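Local atomic coordinates of protein A49R (Vaccinia virus, PDB entry 4D5T), a protein that inhibits activation of host NF-kappa-B by binding host BTRC, which lowers ubiquitination of the inhibitor NFKBIA and keeps p65/RELA in the cytoplasm. Residues A[22-25]-A[26-29]; A[72-76]-A[77-81]; A[96-99]-A[100-104]; A[124-127]-A[128-131]. One frame throughout, in Å; residues are numbered along the deposited sequence.

Contact 1. Residues A[22-25]-A[26-29]. With SO4 (sulfate ion), chain I.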
loop_
_atom_site.group_PDB
_atom_site.type_symbol
_atom_site.label_atom_id
_atom_site.label_comp_id
_atom_site.label_asym_id
_atom_site.label_seq_id
_atom_site.Cartn_x
_atom_site.Cartn_y
_atom_site.Cartn_z
ATOM N N ALA A 22 3.105 -8.139 -15.618
ATOM C CA ALA A 22 3.067 -9.517 -16.198
ATOM C C ALA A 22 2.043 -10.440 -15.534
ATOM O O ALA A 22 1.467 -11.298 -16.188
ATOM C CB ALA A 22 4.446 -10.132 -16.076
ATOM N N LYS A 23 1.718 -10.197 -14.259
ATOM C CA LYS A 23 0.852 -11.099 -13.504
ATOM C C LYS A 23 -0.533 -10.564 -13.099
ATOM O O LYS A 23 -1.375 -11.350 -12.699
ATOM C CB LYS A 23 1.552 -11.613 -12.250
ATOM C CG LYS A 23 2.862 -12.358 -12.492
ATOM C CD LYS A 23 2.704 -13.648 -13.264
ATOM C CE LYS A 23 4.025 -14.371 -13.330
ATOM N NZ LYS A 23 4.053 -15.445 -14.368
ATOM N N ILE A 24 -0.785 -9.258 -13.220
ATOM C CA ILE A 24 -2.009 -8.649 -12.582
ATOM C C ILE A 24 -3.293 -9.305 -13.171
ATOM O O ILE A 24 -4.247 -9.415 -12.452
ATOM C CB ILE A 24 -1.956 -7.059 -12.546
ATOM C CG1 ILE A 24 -3.014 -6.380 -11.605
ATOM C CG2 ILE A 24 -1.984 -6.486 -13.889
ATOM C CD1 ILE A 24 -2.821 -6.651 -10.110
ATOM N N GLU A 25 -3.275 -9.781 -14.444
ATOM C CA GLU A 25 -4.471 -10.503 -14.989
ATOM C C GLU A 25 -4.748 -11.871 -14.384
ATOM O O GLU A 25 -5.865 -12.328 -14.479
ATOM C CB GLU A 25 -4.417 -10.663 -16.501
ATOM C CG GLU A 25 -4.067 -9.381 -17.178
ATOM C CD GLU A 25 -4.997 -8.216 -16.833
ATOM O OE1 GLU A 25 -6.179 -8.456 -16.516
ATOM O OE2 GLU A 25 -4.560 -7.034 -16.863
ATOM N N THR A 26 -3.751 -12.490 -13.758
ATOM C CA THR A 26 -3.888 -13.804 -13.176
ATOM C C THR A 26 -4.412 -13.702 -11.750
ATOM O O THR A 26 -4.675 -14.738 -11.145
ATOM C CB THR A 26 -2.559 -14.549 -13.182
ATOM O OG1 THR A 26 -1.629 -13.933 -12.288
ATOM C CG2 THR A 26 -1.909 -14.496 -14.600
ATOM N N ILE A 27 -4.569 -12.491 -11.215
ATOM C CA ILE A 27 -5.072 -12.383 -9.873
ATOM C C ILE A 27 -6.528 -11.888 -9.825
ATOM O O ILE A 27 -6.864 -10.791 -10.273
ATOM C CB ILE A 27 -4.252 -11.394 -9.094
ATOM C CG1 ILE A 27 -2.767 -11.711 -9.272
ATOM C CG2 ILE A 27 -4.660 -11.436 -7.640
ATOM C CD1 ILE A 27 -1.839 -10.598 -8.821
ATOM N N ASP A 28 -7.399 -12.740 -9.313
ATOM C CA ASP A 28 -8.812 -12.423 -9.158
ATOM C C ASP A 28 -8.938 -11.155 -8.279
ATOM O O ASP A 28 -8.218 -10.996 -7.307
ATOM C CB ASP A 28 -9.575 -13.637 -8.551
ATOM C CG ASP A 28 -11.120 -13.373 -8.408
ATOM O OD1 ASP A 28 -11.845 -13.649 -9.392
ATOM O OD2 ASP A 28 -11.654 -12.889 -7.382
ATOM N N ASN A 29 -9.863 -10.272 -8.621
ATOM C CA ASN A 29 -10.065 -9.036 -7.878
ATOM C C ASN A 29 -10.365 -9.243 -6.424
ATOM O O ASN A 29 -9.879 -8.480 -5.598
ATOM C CB ASN A 29 -11.174 -8.186 -8.533
ATOM C CG ASN A 29 -11.120 -6.744 -8.099
ATOM O OD1 ASN A 29 -10.095 -6.078 -8.256
ATOM N ND2 ASN A 29 -12.184 -6.294 -7.488
HETATM S S SO4 I . -11.570 -9.853 -12.026
HETATM O O1 SO4 I . -11.561 -10.891 -10.958
HETATM O O2 SO4 I . -11.600 -10.401 -13.389
HETATM O O3 SO4 I . -10.404 -9.030 -11.823
HETATM O O4 SO4 I . -12.773 -9.019 -11.855
#
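Lys23 meets Thr26 through its backbone carbonyl, as the chain leaves helix 9-23. Two donors of one residue grip Lys23 O: Thr26 OG1 at 2.6 Å, in the carbonyl plane on a lone pair, and Thr26 N at 2.8 Å, from above that plane. The hydroxyl gets there because chi1 of 68° tucks OG1 between the backbone N and the carbonyl carbon of Thr26, turned back toward the helix end. Next along, Ile24 offers its carbonyl to a weak bond, Ile27 N to Ile24 O at 3.3 Å, while the CD1 methyls of the two isoleucines pass at 4.3 Å. Glu25 turns its carboxylate off the turn to a salt bridge with Arg136 of helix 132-150. Beyond the turn, Asp28 is the N-cap of the following helix; in the conformer described, its OD2 accepts from Asp30 N. A sulfate, probably picked up from the crystallisation solution, takes Asn29 N on its O1 at 3.0 Å in an almost straight bond (178°), and also binds Lys132. This short surface link joins helix 9-23 to helix 29-40; Ile27 rests on Pro49 of helix 49-61, and Arg136 and Lys132 tie it to helix 132-150.

Contact 2. Residues A[72-76]-A[77-81]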
loop_
_atom_site.group_PDB
_atom_site.type_symbol
_atom_site.label_atom_id
_atom_site.label_comp_id
_atom_site.label_asym_id
_atom_site.label_seq_id
_atom_site.Cartn_x
_atom_site.Cartn_y
_atom_site.Cartn_z
ATOM N N ASN A 72 0.339 8.521 16.889
ATOM C CA ASN A 72 0.115 8.594 18.346
ATOM C C ASN A 72 -0.345 9.935 18.866
ATOM O O ASN A 72 -1.005 9.992 19.886
ATOM C CB ASN A 72 1.387 8.309 19.136
ATOM C CG ASN A 72 1.633 6.841 19.328
ATOM O OD1 ASN A 72 0.836 6.006 18.874
ATOM N ND2 ASN A 72 2.757 6.510 19.963
ATOM N N SER A 73 0.060 11.013 18.214
ATOM C CA SER A 73 -0.340 12.353 18.632
ATOM C C SER A 73 -1.756 12.691 18.140
ATOM O O SER A 73 -2.311 13.684 18.549
ATOM C CB SER A 73 0.659 13.372 18.095
ATOM O OG SER A 73 0.485 13.591 16.698
ATOM N N LEU A 74 -2.365 11.870 17.290
ATOM C CA LEU A 74 -3.676 12.213 16.736
ATOM C C LEU A 74 -4.824 11.748 17.601
ATOM O O LEU A 74 -4.731 10.725 18.266
ATOM C CB LEU A 74 -3.844 11.608 15.363
ATOM C CG LEU A 74 -2.802 12.005 14.309
ATOM C CD1 LEU A 74 -3.137 11.347 12.975
ATOM C CD2 LEU A 74 -2.681 13.506 14.157
ATOM N N ASP A 75 -5.916 12.494 17.579
ATOM C CA ASP A 75 -7.150 12.035 18.253
ATOM C C ASP A 75 -8.081 11.308 17.272
ATOM O O ASP A 75 -7.795 11.185 16.072
ATOM C CB ASP A 75 -7.870 13.184 18.981
ATOM C CG ASP A 75 -8.348 14.279 18.049
ATOM O OD1 ASP A 75 -8.676 14.028 16.864
ATOM O OD2 ASP A 75 -8.399 15.423 18.505
ATOM N N ASP A 76 -9.179 10.775 17.799
ATOM C CA ASP A 76 -10.042 9.948 16.976
ATOM C C ASP A 76 -10.643 10.707 15.814
ATOM O O ASP A 76 -10.824 10.129 14.738
ATOM C CB ASP A 76 -11.134 9.270 17.799
ATOM C CG ASP A 76 -10.691 7.912 18.296
ATOM O OD1 ASP A 76 -10.606 6.930 17.467
ATOM O OD2 ASP A 76 -10.387 7.859 19.504
ATOM N N ASN A 77 -10.942 11.973 16.041
ATOM C CA ASN A 77 -11.491 12.808 14.988
ATOM C C ASN A 77 -10.563 13.011 13.794
ATOM O O ASN A 77 -10.958 12.936 12.603
ATOM C CB ASN A 77 -11.827 14.144 15.561
ATOM C CG ASN A 77 -13.088 14.698 14.945
ATOM O OD1 ASN A 77 -14.206 14.313 15.338
ATOM N ND2 ASN A 77 -12.932 15.562 13.943
ATOM N N GLU A 78 -9.299 13.267 14.123
ATOM C CA GLU A 78 -8.246 13.376 13.126
ATOM C C GLU A 78 -8.022 12.076 12.385
ATOM O O GLU A 78 -7.749 12.082 11.172
ATOM C CB GLU A 78 -6.942 13.828 13.802
ATOM C CG GLU A 78 -7.008 15.259 14.233
ATOM C CD GLU A 78 -5.855 15.680 15.142
ATOM O OE1 GLU A 78 -5.468 14.912 16.058
ATOM O OE2 GLU A 78 -5.395 16.816 14.965
ATOM N N ILE A 79 -8.105 10.943 13.085
ATOM C CA ILE A 79 -7.937 9.642 12.406
ATOM C C ILE A 79 -9.088 9.367 11.446
ATOM O O ILE A 79 -8.906 8.852 10.359
ATOM C CB ILE A 79 -7.847 8.469 13.416
ATOM C CG1 ILE A 79 -6.483 8.460 14.049
ATOM C CG2 ILE A 79 -7.992 7.115 12.715
ATOM C CD1 ILE A 79 -5.327 8.199 13.090
ATOM N N ILE A 80 -10.311 9.687 11.882
ATOM C CA ILE A 80 -11.483 9.521 10.999
ATOM C C ILE A 80 -11.333 10.353 9.773
ATOM O O ILE A 80 -11.574 9.890 8.665
ATOM C CB ILE A 80 -12.778 9.905 11.722
ATOM C CG1 ILE A 80 -13.095 8.844 12.784
ATOM C CG2 ILE A 80 -13.918 9.977 10.745
ATOM C CD1 ILE A 80 -14.171 9.245 13.787
ATOM N N ASP A 81 -10.904 11.583 9.964
ATOM C CA ASP A 81 -10.659 12.458 8.820
ATOM C C ASP A 81 -9.628 11.855 7.870
ATOM O O ASP A 81 -9.799 11.849 6.676
ATOM C CB ASP A 81 -10.134 13.785 9.287
ATOM C CG ASP A 81 -10.029 14.807 8.138
ATOM O OD1 ASP A 81 -11.049 15.362 7.716
ATOM O OD2 ASP A 81 -8.904 15.085 7.700
#
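Glu78 reaches back to Asp75 at the start of helix 76-87, and the two close a capping box. Followed outward, the Glu78 side chain crosses that of Asp75 at about a right angle: its CB passes Asp75 OD1 and Asp75 O, and its CG comes within 3.3 Å of Asp75 OD1. From there the chain runs extended (chi2 169°), bringing CD near Leu74 CD2, whose side chain it crosses. At the tip, Glu78 OE1 accepts from Asp75 N at 2.9 Å on its anti lone pair, the one turned away from the other oxygen, while also lying 3.7 Å from Leu74 CD2. The return bond runs from Glu78 N to Asp75 OD1, also 2.9 Å and nearly straight (167°). Asp75 can offer that oxygen because its CG stands between its own backbone N and carbonyl carbon (chi1 63°). The first helical turn is carried on by Ile79 N to Asp75 O and Ile80 N to Asp76 O. Next to the box, Leu74 CD1 packs on Ile79 CD1 at 3.8 Å, their side chains crossing at about a right angle. Asp76 OD1 is instead hydrogen-bonded to the hydroxyl of Tyr118 in helix 112-126. Two carboxylate oxygens, Asp75 OD1 and Glu78 OE1, sit only 3.4 Å apart; each receives a backbone N-H, which together with the helix N-terminus probably eases their mutual repulsion.

Contact 3. Residues A[96-99]-A[100-104]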
loop_
_atom_site.group_PDB
_atom_site.type_symbol
_atom_site.label_atom_id
_atom_site.label_comp_id
_atom_site.label_asym_id
_atom_site.label_seq_id
_atom_site.Cartn_x
_atom_site.Cartn_y
_atom_site.Cartn_z
ATOM N N GLU A 96 -0.554 6.665 -7.508
ATOM C CA GLU A 96 0.286 7.177 -6.424
ATOM C C GLU A 96 -0.539 7.421 -5.174
ATOM O O GLU A 96 -0.163 7.046 -4.066
ATOM C CB GLU A 96 1.018 8.446 -6.825
ATOM C CG GLU A 96 1.998 8.949 -5.787
ATOM C CD GLU A 96 2.924 10.035 -6.413
ATOM O OE1 GLU A 96 2.518 10.723 -7.352
ATOM O OE2 GLU A 96 4.075 10.137 -6.048
ATOM N N ASN A 97 -1.718 7.961 -5.362
ATOM C CA ASN A 97 -2.625 8.227 -4.195
ATOM C C ASN A 97 -3.166 7.001 -3.568
ATOM O O ASN A 97 -3.376 6.953 -2.331
ATOM C CB ASN A 97 -3.745 9.232 -4.572
ATOM C CG ASN A 97 -3.197 10.627 -4.843
ATOM O OD1 ASN A 97 -2.101 10.938 -4.461
ATOM N ND2 ASN A 97 -3.983 11.464 -5.451
ATOM N N ILE A 98 -3.446 5.997 -4.397
ATOM C CA ILE A 98 -3.855 4.699 -3.907
ATOM C C ILE A 98 -2.773 3.998 -3.070
ATOM O O ILE A 98 -3.059 3.479 -1.972
ATOM C CB ILE A 98 -4.315 3.803 -5.088
ATOM C CG1 ILE A 98 -5.686 4.291 -5.559
ATOM C CG2 ILE A 98 -4.381 2.320 -4.666
ATOM C CD1 ILE A 98 -6.093 3.753 -6.888
ATOM N N VAL A 99 -1.539 4.058 -3.545
ATOM C CA VAL A 99 -0.425 3.475 -2.844
ATOM C C VAL A 99 -0.187 4.219 -1.521
ATOM O O VAL A 99 -0.038 3.612 -0.431
ATOM C CB VAL A 99 0.829 3.419 -3.724
ATOM C CG1 VAL A 99 2.072 3.042 -2.890
ATOM C CG2 VAL A 99 0.627 2.411 -4.789
ATOM N N ASP A 100 -0.264 5.537 -1.581
ATOM C CA ASP A 100 -0.200 6.357 -0.342
ATOM C C ASP A 100 -1.310 5.997 0.644
ATOM O O ASP A 100 -1.057 5.895 1.866
ATOM C CB ASP A 100 -0.280 7.859 -0.749
ATOM C CG ASP A 100 -0.271 8.812 0.458
ATOM O OD1 ASP A 100 0.727 8.875 1.166
ATOM O OD2 ASP A 100 -1.283 9.446 0.715
ATOM N N ALA A 101 -2.550 5.803 0.153
ATOM C CA ALA A 101 -3.629 5.433 1.002
ATOM C C ALA A 101 -3.380 4.110 1.694
ATOM O O ALA A 101 -3.572 4.012 2.925
ATOM C CB ALA A 101 -4.967 5.392 0.240
ATOM N N ILE A 102 -2.953 3.087 0.948
ATOM C CA ILE A 102 -2.701 1.797 1.513
ATOM C C ILE A 102 -1.607 1.847 2.596
ATOM O O ILE A 102 -1.788 1.270 3.649
ATOM C CB ILE A 102 -2.324 0.773 0.403
ATOM C CG1 ILE A 102 -3.576 0.471 -0.465
ATOM C CG2 ILE A 102 -1.854 -0.512 0.980
ATOM C CD1 ILE A 102 -3.257 -0.147 -1.819
ATOM N N ILE A 103 -0.514 2.544 2.305
ATOM C CA ILE A 103 0.587 2.648 3.248
ATOM C C ILE A 103 0.180 3.438 4.469
ATOM O O ILE A 103 0.490 3.037 5.598
ATOM C CB ILE A 103 1.798 3.237 2.537
ATOM C CG1 ILE A 103 2.381 2.120 1.662
ATOM C CG2 ILE A 103 2.794 3.792 3.529
ATOM C CD1 ILE A 103 3.506 2.587 0.799
ATOM N N THR A 104 -0.597 4.499 4.273
ATOM C CA THR A 104 -1.115 5.283 5.425
ATOM C C THR A 104 -2.016 4.421 6.320
ATOM O O THR A 104 -1.897 4.455 7.573
ATOM C CB THR A 104 -1.911 6.509 4.952
ATOM O OG1 THR A 104 -1.028 7.395 4.256
ATOM C CG2 THR A 104 -2.486 7.266 6.163
HETATM O O HOH W 1 -4.123 9.129 -0.756
#
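Four consecutive backbone bonds, from Asp100 N to Glu96 O through Ile103 N to Val99 O at 2.9 to 3.0 Å, make this a regular alpha-helical run in the first two thirds of helix 95-109. This is a central helix of the Bcl-2-like fold of this protein, and the centre of the contact lies about 5 Å from the centre of the chain. Along its buried side, side chains four residues apart meet in two pairs. Ile98 CG2 touches the Ile102 methyl CD1 at 3.9 Å, the two chains crossing obliquely. Val99 and Ile103 instead lie side by side and point the same way, with Val99 CG1 at 4.0 Å from Ile103 CD1; a Val99 chi1 of 169° places that methyl opposite the backbone N and beside the carbonyl carbon. The rows are covered by helices 49-61 and 29-40: Leu54 of the first lies against Val99 and Ile102, Val57 and Tyr58 of the same helix against Ile103, and Ile36, Phe39 and Ile40 of the second against Ile102. The polar side is different. Asp100 OD2 forms a salt bridge with Lys86 of helix 76-87, and a water lies within hydrogen-bonding distance of this oxygen and of Asn97 O, at 3.2 Å and 2.8 Å; it has more acceptors in reach than protons, so not all can be served at once. Asp100 O takes two bonds from Thr104, one turn further along: Thr104 OG1 and Thr104 N, both at 2.8 Å, approach it from opposite faces of the carbonyl plane.

Contact 4. Residues A[124-127]-A[128-131]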
loop_
_atom_site.group_PDB
_atom_site.type_symbol
_atom_site.label_atom_id
_atom_site.label_comp_id
_atom_site.label_asym_id
_atom_site.label_seq_id
_atom_site.Cartn_x
_atom_site.Cartn_y
_atom_site.Cartn_z
ATOM N N SER A 124 -13.999 -4.470 5.510
ATOM C CA SER A 124 -15.274 -4.470 4.789
ATOM C C SER A 124 -15.296 -3.556 3.571
ATOM O O SER A 124 -15.790 -3.953 2.532
ATOM C CB SER A 124 -16.422 -4.045 5.665
ATOM O OG SER A 124 -17.676 -4.356 5.077
ATOM N N ARG A 125 -14.769 -2.346 3.709
ATOM C CA ARG A 125 -14.851 -1.387 2.566
ATOM C C ARG A 125 -13.836 -1.683 1.478
ATOM O O ARG A 125 -14.086 -1.454 0.272
ATOM C CB ARG A 125 -14.646 0.013 3.120
ATOM C CG ARG A 125 -15.752 0.490 4.073
ATOM C CD ARG A 125 -17.074 0.704 3.356
ATOM N NE ARG A 125 -17.902 -0.467 3.422
ATOM C CZ ARG A 125 -18.444 -1.104 2.413
ATOM N NH1 ARG A 125 -18.251 -0.705 1.163
ATOM N NH2 ARG A 125 -19.165 -2.187 2.678
ATOM N N ILE A 126 -12.626 -2.147 1.834
ATOM C CA ILE A 126 -11.652 -2.510 0.813
ATOM C C ILE A 126 -12.203 -3.636 -0.093
ATOM O O ILE A 126 -11.855 -3.681 -1.283
ATOM C CB ILE A 126 -10.287 -2.846 1.425
ATOM C CG1 ILE A 126 -9.747 -1.551 2.121
ATOM C CG2 ILE A 126 -9.327 -3.477 0.417
ATOM C CD1 ILE A 126 -8.355 -1.556 2.605
ATOM N N ALA A 127 -13.018 -4.519 0.466
ATOM C CA ALA A 127 -13.589 -5.599 -0.333
ATOM C C ALA A 127 -14.375 -5.104 -1.548
ATOM O O ALA A 127 -14.476 -5.815 -2.522
ATOM C CB ALA A 127 -14.433 -6.508 0.532
ATOM N N ASP A 128 -14.879 -3.866 -1.525
ATOM C CA ASP A 128 -15.674 -3.366 -2.612
ATOM C C ASP A 128 -14.904 -2.562 -3.686
ATOM O O ASP A 128 -15.509 -2.049 -4.640
ATOM C CB ASP A 128 -16.846 -2.541 -2.043
ATOM C CG ASP A 128 -17.931 -3.413 -1.449
ATOM O OD1 ASP A 128 -17.954 -4.659 -1.663
ATOM O OD2 ASP A 128 -18.777 -2.845 -0.731
ATOM N N ILE A 129 -13.595 -2.418 -3.544
ATOM C CA ILE A 129 -12.807 -1.617 -4.522
ATOM C C ILE A 129 -12.489 -2.403 -5.775
ATOM O O ILE A 129 -12.637 -3.637 -5.851
ATOM C CB ILE A 129 -11.535 -0.987 -3.889
ATOM C CG1 ILE A 129 -10.391 -2.029 -3.674
ATOM C CG2 ILE A 129 -11.888 -0.185 -2.640
ATOM C CD1 ILE A 129 -9.077 -1.431 -3.191
ATOM N N ASP A 130 -12.084 -1.676 -6.793
ATOM C CA ASP A 130 -11.742 -2.274 -8.081
ATOM C C ASP A 130 -10.653 -1.455 -8.746
ATOM O O ASP A 130 -10.894 -0.574 -9.551
ATOM C CB ASP A 130 -12.979 -2.337 -8.934
ATOM C CG ASP A 130 -12.703 -2.904 -10.319
ATOM O OD1 ASP A 130 -11.578 -3.535 -10.536
ATOM O OD2 ASP A 130 -13.673 -2.641 -11.110
ATOM N N ILE A 131 -9.433 -1.760 -8.436
ATOM C CA ILE A 131 -8.291 -0.942 -8.849
ATOM C C ILE A 131 -7.370 -1.570 -9.892
ATOM O O ILE A 131 -6.251 -1.077 -10.123
ATOM C CB ILE A 131 -7.461 -0.438 -7.623
ATOM C CG1 ILE A 131 -6.799 -1.573 -6.788
ATOM C CG2 ILE A 131 -8.320 0.443 -6.715
ATOM C CD1 ILE A 131 -5.775 -1.073 -5.767
#
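Arg125 and Asp128 bring two flat groups together near the end of helix 112-126. The carboxylate oxygen Asp128 OD2 comes to the edge of the guanidinium, near its plane, and meets Arg125 NH1 at 2.9 Å in a salt bridge whose N-H...O angle is 149°. The planes of the two groups stand 60° apart, so they do not lie flat as a paired fork: one oxygen does the work, taken on its anti side and 31° out of the carboxylate plane, while Arg125 NH2 stays 3.5 Å from Asp128 OD2. To reach forward along the turn the arginine is bent at chi2 and chi3, and the two side chains meet at a slant; Phe87 of helix 76-87 touches Arg125 as well. Next to the charged pair the backbone makes a type I beta turn from Ile126 to Ile129. Ile129 N donates to Ile126 O at 3.1 Å, and Asp128 N to Arg125 O at the same length; both donors sit well above the acceptor's carbonyl plane. On the inner side, Ile126 and Ile129 lie side by side and point the same way, Ile126 CG2 standing 4.2 Å from Ile129 CD1, while Ile129 CG1 lies 3.3 Å from Ile126 O. Val37 and Ile40 of helix 29-40 pack against Ile126. The chemistry is therefore two-sided: on the outside a single-oxygen salt bridge links helix end and turn, and because Asp128 is exposed, solvent probably weakens the attraction, while the two isoleucines are buried against the interior.

How the contacts relate
Contact 3 is the core member, inside a helix near the chain's centre and held by regular helical bonds and aliphatic packing. Contacts 1 and 2 are at the surface, on opposite sides of that centre, with centres 35 Å apart; contact 4 is partly buried. Contacts 1 and 4 both let a helix run out into a loop, one with a threonine hydroxyl on one carbonyl near the helix end, the other with a salt bridge over a turn, whereas contact 2 starts a helix with acidic side chains. Contact 4 joins its neighbours directly: Asn29 ND2 of contact 1 probably bonds to Ile129 O, and Ile131 CD1 packs on Ile98 CG2 of contact 3.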